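Local atomic coordinates of type-2Ba cytolytic delta-endotoxin (Bacillus thuringiensis serovar israelensis, PDB entry 2RCI), a protein that probably kills the larvae of dipteran insects by making pores in the epithelial cell membrane of the midgut. Residues E12-E17 against L139-N144; G58-I63 against T188-L193; Q70-S75 against A178-K183. One frame throughout, in Å; residues are numbered along the deposited sequence. Where two conformers were deposited one is given.

Contact 1: E12-E17 against L139-N144; sequences EIFYVE and LFSIQN
Ile13 runs alongside the Phe140 ring, both side chains on the same face of the sheet, with Ile13 CD1 3.7 Å from Phe140 CE1. Ala105 of helix 96-110 packs on both; this is the tightly packed part of the contact. The strands run parallel, 11° apart, and the backbone of 12-15 weaves along 139-142: Ile13 N bonds Leu139 O, Ile13 O takes Ser141 N, Tyr15 N bonds Ser141 O and Tyr15 O takes Gln143 N. On the other face helix 21-31 meets Leu139 and Ser141 through Thr28 and Phe14 through Ala24, yet the Phe14 ring stays exposed and meets Ser141 loosely, its CD1 4.4 Å from Ser141 CB. Past Tyr15 the side chain of Gln143 takes over the pairing. Bent at its second torsion (chi2 -87°), it turns its amide back so that OE1 receives Glu17 N at 2.8 Å while NE2 gives a 2.7 Å bond to Glu17 OE2, on its anti side and somewhat out of the carboxylate plane. Tyr15 OH bonds Ser95 OG and also a water 2.7 Å away, which accepts a bond from Asn144 ND2 at 3.0 Å; Asn144 OD1 takes Asp146 N. Backbone bonds thus join strand 11-15 to the sheet, and where they stop a buried amide, gripped at both ends, holds the departing chain; its bond probably helps keep the Glu17 carboxylate ionised.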
# COMPACT_ATOMS: atom_id res chain seq x y z
N GLU A 12 -1.84 -8.45 0.60
CA GLU A 12 -3.09 -8.23 1.32
C GLU A 12 -2.89 -8.35 2.82
O GLU A 12 -2.30 -9.32 3.31
CB GLU A 12 -4.15 -9.21 0.85
CG GLU A 12 -4.54 -9.07 -0.65
CD GLU A 12 -5.41 -10.22 -1.12
OE1 GLU A 12 -5.87 -10.99 -0.26
OE2 GLU A 12 -5.67 -10.34 -2.33
N ILE A 13 -3.39 -7.36 3.56
CA ILE A 13 -3.24 -7.35 5.01
C ILE A 13 -4.63 -7.11 5.62
O ILE A 13 -5.22 -6.02 5.48
CB ILE A 13 -2.21 -6.29 5.46
CG1 ILE A 13 -0.82 -6.65 4.92
CG2 ILE A 13 -2.15 -6.14 6.99
CD1 ILE A 13 -0.09 -5.47 4.48
N PHE A 14 -5.15 -8.15 6.27
CA PHE A 14 -6.49 -8.12 6.80
C PHE A 14 -6.34 -7.79 8.27
O PHE A 14 -5.58 -8.46 9.00
CB PHE A 14 -7.19 -9.49 6.61
CG PHE A 14 -7.50 -9.87 5.16
CD1 PHE A 14 -8.80 -9.86 4.69
CD2 PHE A 14 -6.49 -10.33 4.31
CE1 PHE A 14 -9.10 -10.23 3.36
CE2 PHE A 14 -6.76 -10.70 2.98
CZ PHE A 14 -8.07 -10.64 2.51
N TYR A 15 -6.96 -6.71 8.69
CA TYR A 15 -7.10 -6.42 10.11
C TYR A 15 -8.60 -6.29 10.38
O TYR A 15 -9.14 -5.20 10.50
CB TYR A 15 -6.31 -5.17 10.48
CG TYR A 15 -6.09 -5.02 11.97
CD1 TYR A 15 -4.95 -5.54 12.58
CD2 TYR A 15 -7.02 -4.32 12.76
CE1 TYR A 15 -4.74 -5.40 13.96
CE2 TYR A 15 -6.82 -4.19 14.15
CZ TYR A 15 -5.69 -4.73 14.73
OH TYR A 15 -5.48 -4.59 16.12
N VAL A 16 -9.28 -7.44 10.43
CA VAL A 16 -10.74 -7.49 10.59
C VAL A 16 -11.12 -8.66 11.52
O VAL A 16 -10.35 -9.62 11.66
CB VAL A 16 -11.50 -7.66 9.21
CG1 VAL A 16 -11.09 -6.56 8.19
CG2 VAL A 16 -11.23 -9.05 8.60
N GLU A 17 -12.30 -8.57 12.14
CA GLU A 17 -12.88 -9.72 12.86
C GLU A 17 -13.26 -10.82 11.86
O GLU A 17 -13.65 -10.54 10.75
CB GLU A 17 -14.13 -9.27 13.64
CG GLU A 17 -13.87 -8.25 14.74
CD GLU A 17 -15.17 -7.89 15.49
OE1 GLU A 17 -15.77 -8.79 16.11
OE2 GLU A 17 -15.58 -6.72 15.44
N LEU A 139 -2.76 -3.94 0.10
CA LEU A 139 -4.20 -3.66 0.30
C LEU A 139 -4.58 -4.01 1.73
O LEU A 139 -4.55 -5.19 2.13
CB LEU A 139 -5.09 -4.39 -0.71
CG LEU A 139 -6.58 -3.99 -0.77
CD1 LEU A 139 -7.19 -4.27 -2.14
CD2 LEU A 139 -7.42 -4.60 0.37
N PHE A 140 -4.95 -2.98 2.49
CA PHE A 140 -5.45 -3.17 3.85
C PHE A 140 -6.97 -3.24 3.91
O PHE A 140 -7.65 -2.38 3.31
CB PHE A 140 -5.05 -2.00 4.76
CG PHE A 140 -3.58 -1.82 4.92
CD1 PHE A 140 -2.87 -2.57 5.86
CD2 PHE A 140 -2.90 -0.85 4.18
CE1 PHE A 140 -1.47 -2.41 6.02
CE2 PHE A 140 -1.51 -0.66 4.34
CZ PHE A 140 -0.80 -1.43 5.27
N SER A 141 -7.49 -4.25 4.60
CA SER A 141 -8.89 -4.26 5.01
C SER A 141 -8.91 -4.04 6.52
O SER A 141 -8.13 -4.65 7.25
CB SER A 141 -9.57 -5.57 4.64
OG SER A 141 -9.55 -5.80 3.23
N ILE A 142 -9.78 -3.15 6.98
CA ILE A 142 -9.66 -2.71 8.35
C ILE A 142 -11.05 -2.62 8.96
O ILE A 142 -11.94 -1.96 8.43
CB ILE A 142 -8.99 -1.31 8.42
CG1 ILE A 142 -7.72 -1.29 7.56
CG2 ILE A 142 -8.71 -0.93 9.90
CD1 ILE A 142 -7.30 0.13 7.10
N GLN A 143 -11.20 -3.28 10.11
CA GLN A 143 -12.45 -3.27 10.84
C GLN A 143 -12.14 -3.53 12.30
O GLN A 143 -11.56 -4.54 12.65
CB GLN A 143 -13.47 -4.27 10.26
CG GLN A 143 -14.78 -4.34 11.05
CD GLN A 143 -14.68 -5.33 12.19
OE1 GLN A 143 -14.11 -6.41 12.01
NE2 GLN A 143 -15.21 -4.98 13.37
N ASN A 144 -12.51 -2.58 13.14
CA ASN A 144 -12.37 -2.74 14.59
C ASN A 144 -13.23 -1.68 15.29
O ASN A 144 -14.07 -1.05 14.66
CB ASN A 144 -10.88 -2.73 15.02
CG ASN A 144 -10.29 -1.33 15.17
OD1 ASN A 144 -10.86 -0.32 14.71
ND2 ASN A 144 -9.11 -1.27 15.81
O HOH W 1 -7.69 -3.49 17.16

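Contact 2: G58-I63 against T188-L193; sequences GVTGTI and TVVQAL
Gly58 and Val190 exchange two backbone hydrogen bonds, Gly58 N to Val190 O at 2.9 Å and Val190 N to Gly58 O at 2.8 Å. Farther along, Thr188 O accepts from Thr60 N at 2.8 Å, and Thr188 N gives a bond to Gly61 O. The backbones close in most at the non-hydrogen-bonded pair, Val59 with Val189, whose CA atoms are 4.3 Å apart. This is antiparallel pairing of strand 57-64 with the long strand 177-192 of the mixed sheet that helices cover on its two faces in this Cyt toxin; strand 150-162 runs along the other edge of 177-192. Thr60 OG1 comes within 3.2 Å of Thr188 CB and CG2, but the polar partners of the two hydroxyls lie beyond both segments: Thr60 OG1 bonds Leu89 O and Thr188 OG1 bonds Val88 O. The methyl of Thr60 turns the other way, CG2 resting 3.9 Å from Val190 CG2. On the face of Val59 and Val189, each valine sets a methyl against a carbonyl oxygen of the opposite strand: Val59 CG1 sits 3.4 Å from Thr188 O, Val189 CG2 3.5 Å from Gly58 O. Ala51 of helix 44-53 packs on Val59, and Phe31 of helix 21-31 on Val189.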
# COMPACT_ATOMS: atom_id res chain seq x y z
N GLY A 58 -18.21 5.38 0.91
CA GLY A 58 -17.68 6.72 0.65
C GLY A 58 -16.16 6.73 0.73
O GLY A 58 -15.56 5.91 1.44
N VAL A 59 -15.55 7.70 0.05
CA VAL A 59 -14.10 7.81 0.05
C VAL A 59 -13.70 8.82 1.13
O VAL A 59 -14.17 9.96 1.12
CB VAL A 59 -13.55 8.20 -1.35
CG1 VAL A 59 -12.02 8.44 -1.33
CG2 VAL A 59 -13.92 7.13 -2.39
N THR A 60 -12.83 8.39 2.03
CA THR A 60 -12.39 9.22 3.16
C THR A 60 -10.98 9.84 3.01
O THR A 60 -10.51 10.60 3.88
CB THR A 60 -12.41 8.42 4.45
OG1 THR A 60 -11.59 7.24 4.29
CG2 THR A 60 -13.87 7.98 4.75
N GLY A 61 -10.30 9.48 1.93
CA GLY A 61 -8.99 10.04 1.67
C GLY A 61 -8.39 9.51 0.38
O GLY A 61 -8.68 8.39 -0.04
N THR A 62 -7.55 10.34 -0.26
CA THR A 62 -6.85 9.92 -1.46
C THR A 62 -5.49 10.60 -1.49
O THR A 62 -5.27 11.63 -0.82
CB THR A 62 -7.56 10.36 -2.79
OG1 THR A 62 -7.54 11.79 -2.90
CG2 THR A 62 -9.00 9.85 -2.91
N ILE A 63 -4.59 10.01 -2.27
CA ILE A 63 -3.32 10.63 -2.66
C ILE A 63 -2.90 10.08 -4.02
O ILE A 63 -3.15 8.93 -4.34
CB ILE A 63 -2.19 10.40 -1.63
CG1 ILE A 63 -0.96 11.24 -2.01
CG2 ILE A 63 -1.85 8.90 -1.55
CD1 ILE A 63 0.00 11.47 -0.83
N THR A 188 -8.80 5.61 0.56
CA THR A 188 -9.51 4.86 1.59
C THR A 188 -10.98 4.95 1.28
O THR A 188 -11.51 6.06 1.11
CB THR A 188 -9.27 5.43 3.00
OG1 THR A 188 -7.86 5.54 3.25
CG2 THR A 188 -9.89 4.53 4.02
N VAL A 189 -11.63 3.79 1.17
CA VAL A 189 -13.08 3.73 1.02
C VAL A 189 -13.69 3.00 2.22
O VAL A 189 -13.20 1.93 2.64
CB VAL A 189 -13.48 3.08 -0.35
CG1 VAL A 189 -12.99 1.64 -0.43
CG2 VAL A 189 -15.03 3.10 -0.54
N VAL A 190 -14.73 3.59 2.80
CA VAL A 190 -15.45 2.91 3.86
C VAL A 190 -16.80 2.44 3.31
O VAL A 190 -17.44 3.15 2.52
CB VAL A 190 -15.62 3.79 5.12
CG1 VAL A 190 -14.25 4.16 5.70
CG2 VAL A 190 -16.45 5.08 4.81
N GLN A 191 -17.19 1.22 3.67
CA GLN A 191 -18.49 0.67 3.30
C GLN A 191 -19.18 0.18 4.57
O GLN A 191 -18.51 -0.39 5.47
CB GLN A 191 -18.34 -0.49 2.31
CG GLN A 191 -19.69 -1.13 1.84
CD GLN A 191 -19.46 -2.22 0.80
OE1 GLN A 191 -18.88 -3.26 1.09
NE2 GLN A 191 -19.93 -1.98 -0.43
N ALA A 192 -20.48 0.44 4.67
CA ALA A 192 -21.28 -0.12 5.77
C ALA A 192 -21.01 -1.63 5.88
O ALA A 192 -20.92 -2.34 4.88
CB ALA A 192 -22.79 0.16 5.59
N LEU A 193 -20.86 -2.10 7.11
CA LEU A 193 -20.68 -3.50 7.38
C LEU A 193 -21.91 -4.27 6.92
O LEU A 193 -23.00 -3.90 7.19
CB LEU A 193 -20.39 -3.77 8.85
CG LEU A 193 -19.06 -3.37 9.44
CD1 LEU A 193 -19.00 -3.51 10.94
CD2 LEU A 193 -17.89 -4.03 8.79

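Contact 3: Q70-S75 against A178-K183; sequences QTIEVS and ARYEVK
Gln70 and Tyr180 form an antiparallel hydrogen-bonded pair (Gln70 N to Tyr180 O 3.0 Å, Tyr180 N to Gln70 O 2.9 Å), as do Ile72 and Ala178 (Ile72 N to Ala178 O 3.0 Å, with a longer return bond from Ala178 N to Ile72 O), and the non-hydrogen-bonded pair of Thr71 and Arg179 lies between them, although the short strand 71-73 crosses strand 178-183 at 104°. The Tyr180 ring carries the apolar side. Ile72 CG2 lies 3.9 Å from Tyr180 CD1, the two side chains at about a right angle, and Val74, already in the first turn of helix 74-89, brings CG2 to 3.8 Å from Tyr180 CE1. Met77 of that helix and Ile160 of strand 150-162 also touch the tyrosine. On the exposed face Thr71 OG1 lies 3.9 Å from Arg179 CB, and with CG anti to the backbone N (chi1 -176°) the extended arginine is directed past Gln70, its CG 4.1 Å from Gln70 O. Gln70 folds its own amide back, NE2 bonding Thr71 O at 2.9 Å. At the N-cap residue, Ser75 OG bonds Glu73 OE2 from above the carboxylate plane. These two polar side-chain bonds each stay within one segment, while contact between the side chains of the two segments is chiefly apolar: the strand leading into helix 74-89 is joined to 177-192 by main-chain bonds, and Val74 packs on the buried Tyr180 ring.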
# COMPACT_ATOMS: atom_id res chain seq x y z
N GLN A 70 14.53 12.35 -2.69
CA GLN A 70 15.77 12.81 -2.07
C GLN A 70 16.60 11.65 -1.58
O GLN A 70 16.15 10.50 -1.57
CB GLN A 70 15.44 13.67 -0.84
CG GLN A 70 14.60 12.90 0.22
CD GLN A 70 14.37 13.73 1.47
OE1 GLN A 70 13.33 14.40 1.61
NE2 GLN A 70 15.32 13.67 2.42
N THR A 71 17.81 11.98 -1.13
CA THR A 71 18.61 11.07 -0.31
C THR A 71 17.95 11.05 1.07
O THR A 71 17.60 12.10 1.65
CB THR A 71 20.10 11.51 -0.27
OG1 THR A 71 20.68 11.31 -1.58
CG2 THR A 71 20.88 10.67 0.76
N ILE A 72 17.72 9.83 1.55
CA ILE A 72 17.00 9.64 2.81
C ILE A 72 17.38 8.31 3.42
O ILE A 72 17.65 7.33 2.69
CB ILE A 72 15.44 9.67 2.56
CG1 ILE A 72 14.66 9.87 3.88
CG2 ILE A 72 14.98 8.45 1.72
CD1 ILE A 72 13.26 10.39 3.60
N GLU A 73 17.37 8.25 4.75
CA GLU A 73 17.51 6.98 5.41
C GLU A 73 16.19 6.25 5.30
O GLU A 73 15.11 6.86 5.46
CB GLU A 73 17.92 7.12 6.88
CG GLU A 73 18.27 5.79 7.52
CD GLU A 73 18.73 5.95 8.97
OE1 GLU A 73 19.67 6.74 9.21
OE2 GLU A 73 18.17 5.27 9.86
N VAL A 74 16.29 4.95 5.06
CA VAL A 74 15.10 4.12 4.83
C VAL A 74 14.14 4.25 6.03
O VAL A 74 12.94 4.45 5.84
CB VAL A 74 15.45 2.65 4.46
CG1 VAL A 74 14.20 1.72 4.52
CG2 VAL A 74 16.06 2.58 3.05
N SER A 75 14.64 4.13 7.27
CA SER A 75 13.77 4.32 8.45
C SER A 75 12.98 5.64 8.47
O SER A 75 11.81 5.67 8.82
CB SER A 75 14.62 4.24 9.73
OG SER A 75 15.56 5.32 9.75
N ALA A 178 19.70 6.00 0.66
CA ALA A 178 19.86 6.01 -0.77
C ALA A 178 18.99 7.11 -1.32
O ALA A 178 18.20 7.74 -0.59
CB ALA A 178 19.46 4.64 -1.38
N ARG A 179 19.12 7.34 -2.62
CA ARG A 179 18.35 8.39 -3.25
C ARG A 179 17.09 7.72 -3.79
O ARG A 179 17.16 6.87 -4.70
CB ARG A 179 19.14 9.09 -4.36
CG ARG A 179 18.37 10.25 -4.96
CD ARG A 179 19.22 11.08 -5.92
NE ARG A 179 18.34 11.97 -6.66
CZ ARG A 179 17.94 13.16 -6.23
NH1 ARG A 179 18.37 13.64 -5.06
NH2 ARG A 179 17.12 13.88 -6.98
N TYR A 180 15.98 8.08 -3.16
CA TYR A 180 14.65 7.53 -3.47
C TYR A 180 13.76 8.51 -4.16
O TYR A 180 13.66 9.69 -3.75
CB TYR A 180 13.91 7.04 -2.21
CG TYR A 180 14.33 5.67 -1.75
CD1 TYR A 180 15.34 5.50 -0.78
CD2 TYR A 180 13.73 4.53 -2.28
CE1 TYR A 180 15.73 4.21 -0.38
CE2 TYR A 180 14.09 3.26 -1.88
CZ TYR A 180 15.10 3.11 -0.92
OH TYR A 180 15.42 1.84 -0.54
N GLU A 181 13.07 7.99 -5.17
CA GLU A 181 11.95 8.66 -5.77
C GLU A 181 10.73 7.75 -5.60
O GLU A 181 10.68 6.66 -6.16
CB GLU A 181 12.23 8.92 -7.24
CG GLU A 181 11.22 9.85 -7.83
CD GLU A 181 11.42 10.06 -9.31
OE1 GLU A 181 12.57 9.87 -9.82
OE2 GLU A 181 10.40 10.39 -9.96
N VAL A 182 9.75 8.18 -4.82
CA VAL A 182 8.60 7.35 -4.50
C VAL A 182 7.30 8.09 -4.84
O VAL A 182 7.05 9.20 -4.31
CB VAL A 182 8.59 6.98 -2.98
CG1 VAL A 182 7.30 6.18 -2.63
CG2 VAL A 182 9.84 6.20 -2.64
N LYS A 183 6.51 7.51 -5.75
CA LYS A 183 5.18 8.03 -6.11
C LYS A 183 4.16 7.12 -5.42
O LYS A 183 4.31 5.91 -5.42
CB LYS A 183 4.92 8.02 -7.63
CG LYS A 183 3.67 8.84 -7.94
CD LYS A 183 3.28 8.95 -9.42
CE LYS A 183 2.07 9.91 -9.51
NZ LYS A 183 1.86 10.52 -10.85

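All three contacts belong to one mixed sheet. Contacts 2 and 3 share the long strand 177-192, which pairs with 58-63 toward one end and with the short strand 71-73 toward the other; their centres are about 28 Å apart, their nearest atoms about 7 Å, and along the chain contact 3 is nested inside the loop closed by contact 2. Contact 1 lies across the sheet, separated from strand 177-192 by strand 150-162. It nevertheless touches contact 2, Gln143 CG packing 3.9 Å from Leu193 CD2, with the two centres about 13 Å apart. Contact 3 lies on the opposite side of the chain's centre from both, its nearest atoms about 13 Å from contact 1.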